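Local coordinates for adenosylmethionine-8-amino-7-oxononanoate aminotransferase (Methanocaldococcus jannaschii, PDB 6ZHK), which probably transfers the amino group of S-adenosyl-L-methionine to 8-amino-7-oxononanoate, a pyridoxal 5'-phosphate-dependent step of biotin biosynthesis, at residues L382-D387 against E407-G412; V231-G236 against I244-G249. One frame throughout, in Å; residues are numbered along the deposited sequence.

Contact 1: residues L382-D387 against E407-G412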
ATOM      1  N   LEU A 382     -14.295 -24.505 -29.893  1.00 35.31           N
ATOM      2  CA  LEU A 382     -13.427 -25.567 -29.384  1.00 28.14           C
ATOM      3  C   LEU A 382     -14.147 -26.367 -28.300  1.00 29.47           C
ATOM      4  O   LEU A 382     -14.892 -25.785 -27.504  1.00 29.06           O
ATOM      5  CB  LEU A 382     -12.191 -24.925 -28.730  1.00 28.08           C
ATOM      6  CG  LEU A 382     -11.263 -24.109 -29.613  1.00 28.95           C
ATOM      7  CD1 LEU A 382     -10.160 -23.457 -28.754  1.00 29.07           C
ATOM      8  CD2 LEU A 382     -10.636 -24.974 -30.709  1.00 33.09           C
ATOM      9  N   GLU A 383     -13.788 -27.652 -28.174  1.00 27.38           N
ATOM     10  CA  GLU A 383     -14.448 -28.598 -27.288  1.00 31.89           C
ATOM     11  C   GLU A 383     -14.405 -28.167 -25.817  1.00 40.69           C
ATOM     12  O   GLU A 383     -15.334 -28.487 -25.060  1.00 40.10           O
ATOM     13  CB  GLU A 383     -13.836 -29.991 -27.475  1.00 34.72           C
ATOM     14  CG  GLU A 383     -14.374 -31.070 -26.517  1.00 40.28           C
ATOM     15  CD  GLU A 383     -13.686 -32.439 -26.528  1.00 47.31           C
ATOM     16  OE1 GLU A 383     -13.093 -32.778 -27.558  1.00 44.61           O
ATOM     17  OE2 GLU A 383     -13.711 -33.170 -25.495  1.00 50.26           O
ATOM     18  N   HIS A 384     -13.311 -27.532 -25.365  1.00 33.45           N
ATOM     19  CA  HIS A 384     -13.209 -27.297 -23.928  1.00 31.69           C
ATOM     20  C   HIS A 384     -13.409 -25.824 -23.557  1.00 28.42           C
ATOM     21  O   HIS A 384     -13.086 -25.445 -22.446  1.00 27.82           O
ATOM     22  CB  HIS A 384     -11.847 -27.763 -23.412  1.00 33.86           C
ATOM     23  CG  HIS A 384     -11.529 -29.153 -23.837  1.00 42.39           C
ATOM     24  ND1 HIS A 384     -12.266 -30.226 -23.385  1.00 46.10           N
ATOM     25  CD2 HIS A 384     -10.561 -29.657 -24.629  1.00 46.36           C
ATOM     26  CE1 HIS A 384     -11.794 -31.338 -23.913  1.00 48.91           C
ATOM     27  NE2 HIS A 384     -10.746 -31.016 -24.675  1.00 41.97           N
ATOM     28  N   VAL A 385     -13.959 -25.009 -24.458  1.00 25.18           N
ATOM     29  CA  VAL A 385     -14.282 -23.613 -24.164  1.00 24.22           C
ATOM     30  C   VAL A 385     -15.759 -23.519 -23.790  1.00 30.18           C
ATOM     31  O   VAL A 385     -16.632 -23.784 -24.629  1.00 29.79           O
ATOM     32  CB  VAL A 385     -13.933 -22.704 -25.359  1.00 23.42           C
ATOM     33  CG1 VAL A 385     -14.357 -21.258 -25.166  1.00 20.22           C
ATOM     34  CG2 VAL A 385     -12.437 -22.763 -25.714  1.00 22.55           C
ATOM     35  N   GLY A 386     -16.025 -23.191 -22.512  1.00 25.70           N
ATOM     36  CA  GLY A 386     -17.381 -22.979 -22.017  1.00 28.48           C
ATOM     37  C   GLY A 386     -17.952 -21.597 -22.328  1.00 30.01           C
ATOM     38  O   GLY A 386     -19.149 -21.448 -22.618  1.00 28.96           O
ATOM     39  N   ASP A 387     -17.093 -20.559 -22.282  1.00 25.85           N
ATOM     40  CA  ASP A 387     -17.583 -19.190 -22.359  1.00 26.52           C
ATOM     41  C   ASP A 387     -16.429 -18.277 -22.732  1.00 26.41           C
ATOM     42  O   ASP A 387     -15.308 -18.464 -22.249  1.00 29.74           O
ATOM     43  CB  ASP A 387     -18.266 -18.778 -21.031  1.00 26.77           C
ATOM     44  CG  ASP A 387     -19.038 -17.457 -21.046  1.00 29.11           C
ATOM     45  OD1 ASP A 387     -19.721 -17.175 -22.070  1.00 25.03           O
ATOM     46  OD2 ASP A 387     -18.956 -16.718 -20.018  1.00 29.40           O
ATOM     47  N   GLU A 407     -19.653 -28.451 -16.835  1.00 42.85           N
ATOM     48  CA  GLU A 407     -18.967 -28.916 -15.637  1.00 43.06           C
ATOM     49  C   GLU A 407     -17.523 -28.415 -15.616  1.00 37.01           C
ATOM     50  O   GLU A 407     -16.807 -28.576 -16.590  1.00 34.79           O
ATOM     51  CB  GLU A 407     -18.992 -30.440 -15.608  1.00 39.94           C
ATOM     52  CG  GLU A 407     -17.918 -31.063 -14.742  1.00 44.62           C
ATOM     53  CD  GLU A 407     -17.706 -32.537 -15.007  1.00 46.88           C
ATOM     54  OE1 GLU A 407     -18.154 -32.977 -16.074  1.00 50.91           O
ATOM     55  OE2 GLU A 407     -17.088 -33.247 -14.155  1.00 50.42           O
ATOM     56  N   PRO A 408     -17.054 -27.802 -14.503  1.00 35.95           N
ATOM     57  CA  PRO A 408     -15.647 -27.428 -14.351  1.00 32.89           C
ATOM     58  C   PRO A 408     -14.604 -28.542 -14.168  1.00 33.21           C
ATOM     59  O   PRO A 408     -14.894 -29.657 -13.741  1.00 32.11           O
ATOM     60  CB  PRO A 408     -15.662 -26.563 -13.086  1.00 36.67           C
ATOM     61  CG  PRO A 408     -16.857 -27.104 -12.283  1.00 36.51           C
ATOM     62  CD  PRO A 408     -17.878 -27.364 -13.370  1.00 36.36           C
ATOM     63  N   TYR A 409     -13.357 -28.207 -14.492  1.00 28.53           N
ATOM     64  CA  TYR A 409     -12.222 -28.976 -14.040  1.00 29.51           C
ATOM     65  C   TYR A 409     -12.045 -28.707 -12.555  1.00 30.74           C
ATOM     66  O   TYR A 409     -12.296 -27.597 -12.109  1.00 33.71           O
ATOM     67  CB  TYR A 409     -10.956 -28.589 -14.825  1.00 29.71           C
ATOM     68  CG  TYR A 409     -11.012 -28.918 -16.297  1.00 28.02           C
ATOM     69  CD1 TYR A 409     -10.663 -30.182 -16.768  1.00 29.46           C
ATOM     70  CD2 TYR A 409     -11.494 -27.988 -17.203  1.00 26.94           C
ATOM     71  CE1 TYR A 409     -10.743 -30.482 -18.116  1.00 31.01           C
ATOM     72  CE2 TYR A 409     -11.540 -28.267 -18.558  1.00 28.64           C
ATOM     73  CZ  TYR A 409     -11.177 -29.522 -19.014  1.00 31.48           C
ATOM     74  OH  TYR A 409     -11.247 -29.752 -20.355  1.00 30.35           O
ATOM     75  N   PRO A 410     -11.657 -29.730 -11.764  1.00 25.93           N
ATOM     76  CA  PRO A 410     -11.328 -29.540 -10.352  1.00 27.32           C
ATOM     77  C   PRO A 410     -10.267 -28.461 -10.139  1.00 26.27           C
ATOM     78  O   PRO A 410      -9.421 -28.229 -10.990  1.00 24.46           O
ATOM     79  CB  PRO A 410     -10.713 -30.874  -9.898  1.00 26.15           C
ATOM     80  CG  PRO A 410     -10.886 -31.848 -11.071  1.00 29.95           C
ATOM     81  CD  PRO A 410     -11.568 -31.117 -12.213  1.00 28.25           C
ATOM     82  N   TYR A 411     -10.299 -27.798  -8.991  1.00 31.17           N
ATOM     83  CA  TYR A 411      -9.309 -26.754  -8.731  1.00 29.63           C
ATOM     84  C   TYR A 411      -7.901 -27.308  -8.951  1.00 28.45           C
ATOM     85  O   TYR A 411      -7.056 -26.655  -9.572  1.00 26.28           O
ATOM     86  CB  TYR A 411      -9.432 -26.224  -7.297  1.00 31.88           C
ATOM     87  CG  TYR A 411      -8.579 -25.017  -6.990  1.00 25.74           C
ATOM     88  CD1 TYR A 411      -8.727 -23.827  -7.683  1.00 22.97           C
ATOM     89  CD2 TYR A 411      -7.623 -25.058  -5.979  1.00 25.51           C
ATOM     90  CE1 TYR A 411      -7.920 -22.716  -7.407  1.00 20.24           C
ATOM     91  CE2 TYR A 411      -6.837 -23.950  -5.668  1.00 23.87           C
ATOM     92  CZ  TYR A 411      -6.996 -22.777  -6.380  1.00 19.95           C
ATOM     93  OH  TYR A 411      -6.249 -21.673  -6.092  1.00 23.50           O
ATOM     94  N   GLY A 412      -7.658 -28.517  -8.435  1.00 26.76           N
ATOM     95  CA  GLY A 412      -6.315 -29.068  -8.372  1.00 25.87           C
ATOM     96  C   GLY A 412      -5.758 -29.398  -9.752  1.00 27.65           C
ATOM     97  O   GLY A 412      -4.565 -29.618  -9.894  1.00 25.42           O
TER

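Contact 2: residues V231-G236 against I244-G249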
ATOM      1  N   VAL A 231     -22.389   0.886  -0.691  1.00 16.27           N
ATOM      2  CA  VAL A 231     -22.466  -0.191  -1.662  1.00 14.25           C
ATOM      3  C   VAL A 231     -21.184  -0.053  -2.485  1.00 14.34           C
ATOM      4  O   VAL A 231     -20.802   1.056  -2.801  1.00 15.03           O
ATOM      5  CB  VAL A 231     -23.711  -0.059  -2.561  1.00 13.88           C
ATOM      6  CG1 VAL A 231     -23.543  -0.977  -3.787  1.00 16.18           C
ATOM      7  CG2 VAL A 231     -24.998  -0.358  -1.768  1.00 16.86           C
ATOM      8  N   ILE A 232     -20.435  -1.128  -2.689  1.00 15.34           N
ATOM      9  CA  ILE A 232     -19.193  -1.071  -3.450  1.00 12.63           C
ATOM     10  C   ILE A 232     -19.250  -2.178  -4.493  1.00 14.05           C
ATOM     11  O   ILE A 232     -19.721  -3.296  -4.179  1.00 15.45           O
ATOM     12  CB  ILE A 232     -17.946  -1.150  -2.554  1.00 13.19           C
ATOM     13  CG1 ILE A 232     -16.688  -1.117  -3.452  1.00 13.20           C
ATOM     14  CG2 ILE A 232     -17.991  -2.406  -1.720  1.00 13.67           C
ATOM     15  CD1 ILE A 232     -15.358  -1.056  -2.657  1.00 11.66           C
ATOM     16  N   LEU A 233     -18.883  -1.820  -5.736  1.00 13.78           N
ATOM     17  CA  LEU A 233     -18.841  -2.740  -6.870  1.00 14.30           C
ATOM     18  C   LEU A 233     -17.593  -2.433  -7.670  1.00 13.30           C
ATOM     19  O   LEU A 233     -17.101  -1.294  -7.635  1.00 12.90           O
ATOM     20  CB  LEU A 233     -20.068  -2.447  -7.796  1.00 16.30           C
ATOM     21  CG  LEU A 233     -21.430  -2.761  -7.164  1.00 19.88           C
ATOM     22  CD1 LEU A 233     -22.575  -2.430  -8.140  1.00 17.96           C
ATOM     23  CD2 LEU A 233     -21.474  -4.226  -6.803  1.00 18.34           C
ATOM     24  N   GLU A 234     -17.161  -3.398  -8.491  1.00 14.29           N
ATOM     25  CA  GLU A 234     -16.116  -3.152  -9.497  1.00 15.37           C
ATOM     26  C   GLU A 234     -16.679  -2.383 -10.708  1.00 16.83           C
ATOM     27  O   GLU A 234     -17.883  -2.352 -10.912  1.00 20.73           O
ATOM     28  CB  GLU A 234     -15.549  -4.512  -9.933  1.00 12.97           C
ATOM     29  CG  GLU A 234     -14.682  -5.160  -8.830  1.00 15.32           C
ATOM     30  CD  GLU A 234     -14.261  -6.596  -9.122  1.00 16.34           C
ATOM     31  OE1 GLU A 234     -13.376  -6.758  -9.946  1.00 18.61           O
ATOM     32  OE2 GLU A 234     -14.923  -7.548  -8.622  1.00 17.16           O
ATOM     33  N   GLY A 235     -15.804  -1.845 -11.575  1.00 19.02           N
ATOM     34  CA  GLY A 235     -16.206  -0.939 -12.656  1.00 17.75           C
ATOM     35  C   GLY A 235     -16.684  -1.694 -13.908  1.00 19.38           C
ATOM     36  O   GLY A 235     -16.143  -1.553 -15.002  1.00 18.37           O
ATOM     37  N   GLY A 236     -17.731  -2.503 -13.749  1.00 19.97           N
ATOM     38  CA  GLY A 236     -18.435  -2.960 -14.942  1.00 20.09           C
ATOM     39  C   GLY A 236     -17.993  -4.353 -15.328  1.00 20.24           C
ATOM     40  O   GLY A 236     -18.600  -4.979 -16.221  1.00 20.29           O
ATOM     41  N   ILE A 244     -15.849 -11.412 -15.579  1.00 19.41           N
ATOM     42  CA  ILE A 244     -17.254 -11.489 -15.938  1.00 22.51           C
ATOM     43  C   ILE A 244     -17.857 -10.086 -15.971  1.00 22.63           C
ATOM     44  O   ILE A 244     -17.839  -9.376 -14.982  1.00 21.45           O
ATOM     45  CB  ILE A 244     -17.994 -12.365 -14.914  1.00 25.02           C
ATOM     46  CG1 ILE A 244     -17.223 -13.659 -14.613  1.00 28.74           C
ATOM     47  CG2 ILE A 244     -19.406 -12.619 -15.421  1.00 27.70           C
ATOM     48  CD1 ILE A 244     -17.767 -14.443 -13.427  1.00 26.38           C
ATOM     49  N   PRO A 245     -18.450  -9.640 -17.097  1.00 24.40           N
ATOM     50  CA  PRO A 245     -19.045  -8.315 -17.147  1.00 21.14           C
ATOM     51  C   PRO A 245     -20.263  -8.311 -16.222  1.00 22.29           C
ATOM     52  O   PRO A 245     -20.974  -9.314 -16.079  1.00 19.26           O
ATOM     53  CB  PRO A 245     -19.524  -8.116 -18.606  1.00 21.99           C
ATOM     54  CG  PRO A 245     -19.508  -9.517 -19.193  1.00 27.46           C
ATOM     55  CD  PRO A 245     -18.588 -10.390 -18.353  1.00 24.16           C
ATOM     56  N   TYR A 246     -20.532  -7.140 -15.644  1.00 18.99           N
ATOM     57  CA  TYR A 246     -21.848  -6.854 -15.103  1.00 20.77           C
ATOM     58  C   TYR A 246     -22.744  -6.612 -16.314  1.00 21.86           C
ATOM     59  O   TYR A 246     -22.291  -5.972 -17.261  1.00 22.54           O
ATOM     60  CB  TYR A 246     -21.791  -5.503 -14.406  1.00 21.42           C
ATOM     61  CG  TYR A 246     -21.132  -5.513 -13.051  1.00 23.60           C
ATOM     62  CD1 TYR A 246     -19.783  -5.780 -12.934  1.00 27.94           C
ATOM     63  CD2 TYR A 246     -21.839  -5.221 -11.905  1.00 28.29           C
ATOM     64  CE1 TYR A 246     -19.157  -5.786 -11.706  1.00 27.74           C
ATOM     65  CE2 TYR A 246     -21.214  -5.186 -10.664  1.00 32.83           C
ATOM     66  CZ  TYR A 246     -19.876  -5.520 -10.570  1.00 25.95           C
ATOM     67  OH  TYR A 246     -19.202  -5.549  -9.378  1.00 28.46           O
ATOM     68  N   PRO A 247     -24.015  -7.059 -16.334  1.00 21.72           N
ATOM     69  CA  PRO A 247     -24.894  -6.735 -17.467  1.00 24.88           C
ATOM     70  C   PRO A 247     -25.025  -5.230 -17.663  1.00 27.20           C
ATOM     71  O   PRO A 247     -24.962  -4.468 -16.702  1.00 25.76           O
ATOM     72  CB  PRO A 247     -26.254  -7.300 -17.019  1.00 24.25           C
ATOM     73  CG  PRO A 247     -25.920  -8.377 -16.030  1.00 28.49           C
ATOM     74  CD  PRO A 247     -24.678  -7.874 -15.313  1.00 23.09           C
ATOM     75  N   ASP A 248     -25.305  -4.795 -18.897  1.00 26.13           N
ATOM     76  CA  ASP A 248     -25.577  -3.388 -19.168  1.00 30.20           C
ATOM     77  C   ASP A 248     -26.772  -2.973 -18.311  1.00 26.15           C
ATOM     78  O   ASP A 248     -27.688  -3.775 -18.106  1.00 25.84           O
ATOM     79  CB  ASP A 248     -25.764  -3.086 -20.672  1.00 34.70           C
ATOM     80  CG  ASP A 248     -24.456  -3.072 -21.460  1.00 42.11           C
ATOM     81  OD1 ASP A 248     -23.368  -3.013 -20.808  1.00 44.81           O
ATOM     82  OD2 ASP A 248     -24.515  -3.093 -22.712  1.00 40.37           O
ATOM     83  N   GLY A 249     -26.700  -1.756 -17.714  1.00 22.03           N
ATOM     84  CA  GLY A 249     -27.786  -1.254 -16.874  1.00 21.20           C
ATOM     85  C   GLY A 249     -27.669  -1.657 -15.398  1.00 20.83           C
ATOM     86  O   GLY A 249     -28.386  -1.124 -14.562  1.00 21.51           O
TER

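Contact 1: residues L382-D387 against E407-G412
H384 and Y409 are the only residues to touch between these segments, each reaching out from a differently shaped piece of chain. H384 is the third residue of a type I turn that runs from L382 to V385 and is closed by V385 N donating to L382 O over 3.3 Å; directly after it the chain enters strand 385-391. Facing it, E407 to P410 follows an extended, polyproline-like path before a 3-10 segment begins at Y411. The prolines P408 and P410 on either side of Y409 suit such a path: each ring fixes its own phi, and P410 also favours an extended conformation at Y409 before it.

Only the phenol oxygen of Y409 touches H384. The two side chains cross at about a right angle, and Y409 OH comes obliquely to the imidazole, 3.2 Å from H384 ND1 and 3.5 Å from H384 CG. The first torsion of H384 (chi1 -51°) sets CG opposite its carbonyl carbon, and the imidazole swings out toward the phenol. E383 CG lies 3.7 Å above one face of the H384 ring, toward its rim; E383 itself is exposed, as suits a glutamate. A flat, polar histidine ring fits this partly exposed turn position. Tyrosine suits position 409 because it is long enough to span the gap and carries a polar end: its OH is hydrogen-bonded to L466 O, at the last residue of the chain, while its ring packs beside L399 and Y413. Y411, by contrast, turns to the second subunit, where its ring stacks on F327 of that chain.

H384 also pairs by backbone with V400, and G386 with D387 forms a classic beta bulge opposite E398. The contact thus joins the start of the three-stranded antiparallel sheet in the C-terminal part of this class-III aminotransferase to the loop leading into helix 415-425.

Contact 2: residues V231-G236 against I244-G249
The phenol ring of Y246 lies beside the chain from E234 to G236, just where strand 228-234 runs out, with its hydroxyl end at L233 and E234. At its edge, in the plane of the ring, is L233 CD2, 4.0 Å from Y246 CE2, while L233 CD1, E234 O and G236 C approach it obliquely. The closest of these is G236 C, 3.3 Å from Y246 CD1, a snug fit against a residue that has only backbone to offer.

CG of Y246 stands opposite its carbonyl carbon (chi1 -77°), which sends the ring back along the other segment until its hydroxyl meets the strand. There E234 N donates to Y246 OH across 3.1 Å, in a distinctly bent bond (139° at the hydrogen). At the other end of the tyrosine, Y246 N donates to G236 O over 3.0 Å, coming from well above the carbonyl plane, and P245 CA adds a CH contact to the same oxygen. One residue is therefore held at both its backbone and its phenol.

The chain bends sharply between these bonds: G235 centres an inverse gamma turn, with G236 N 2.8 Å from E234 O, and G236 has a positive phi that glycine adopts readily. The buried E234 carboxylate is satisfied by G239 N and Y155 N, the latter from a predicted substrate-binding residue.

Strand 228-234 lies between 147-151 and 265-268 in the mostly parallel seven-stranded sheet of the large domain, characteristic of fold type I PLP enzymes. L233 and Y246 both pack on V151, and G249 is the N-cap of helix 250-261, whose Y250 and I251 cover the tyrosine.

How the contacts relate
Contact 2 comes first along the chain and is complete before contact 1 begins; their centres are 24 Å apart, and their nearest atoms approach to about 6 Å without touching. They belong to different sheets: contact 2 lies at the end of a strand of the large seven-stranded sheet, close to Y155 and D268, predicted to bind substrate and cofactor, whereas contact 1 sits at the three-stranded antiparallel sheet, away from the annotated sites. Strand 385-391 bridges them. It starts within contact 1 and, at its far end, R391 bonds to G236 O and forms a salt bridge with D248 of contact 2, tying the C-terminal sheet to the part of the fold predicted to hold the cofactor.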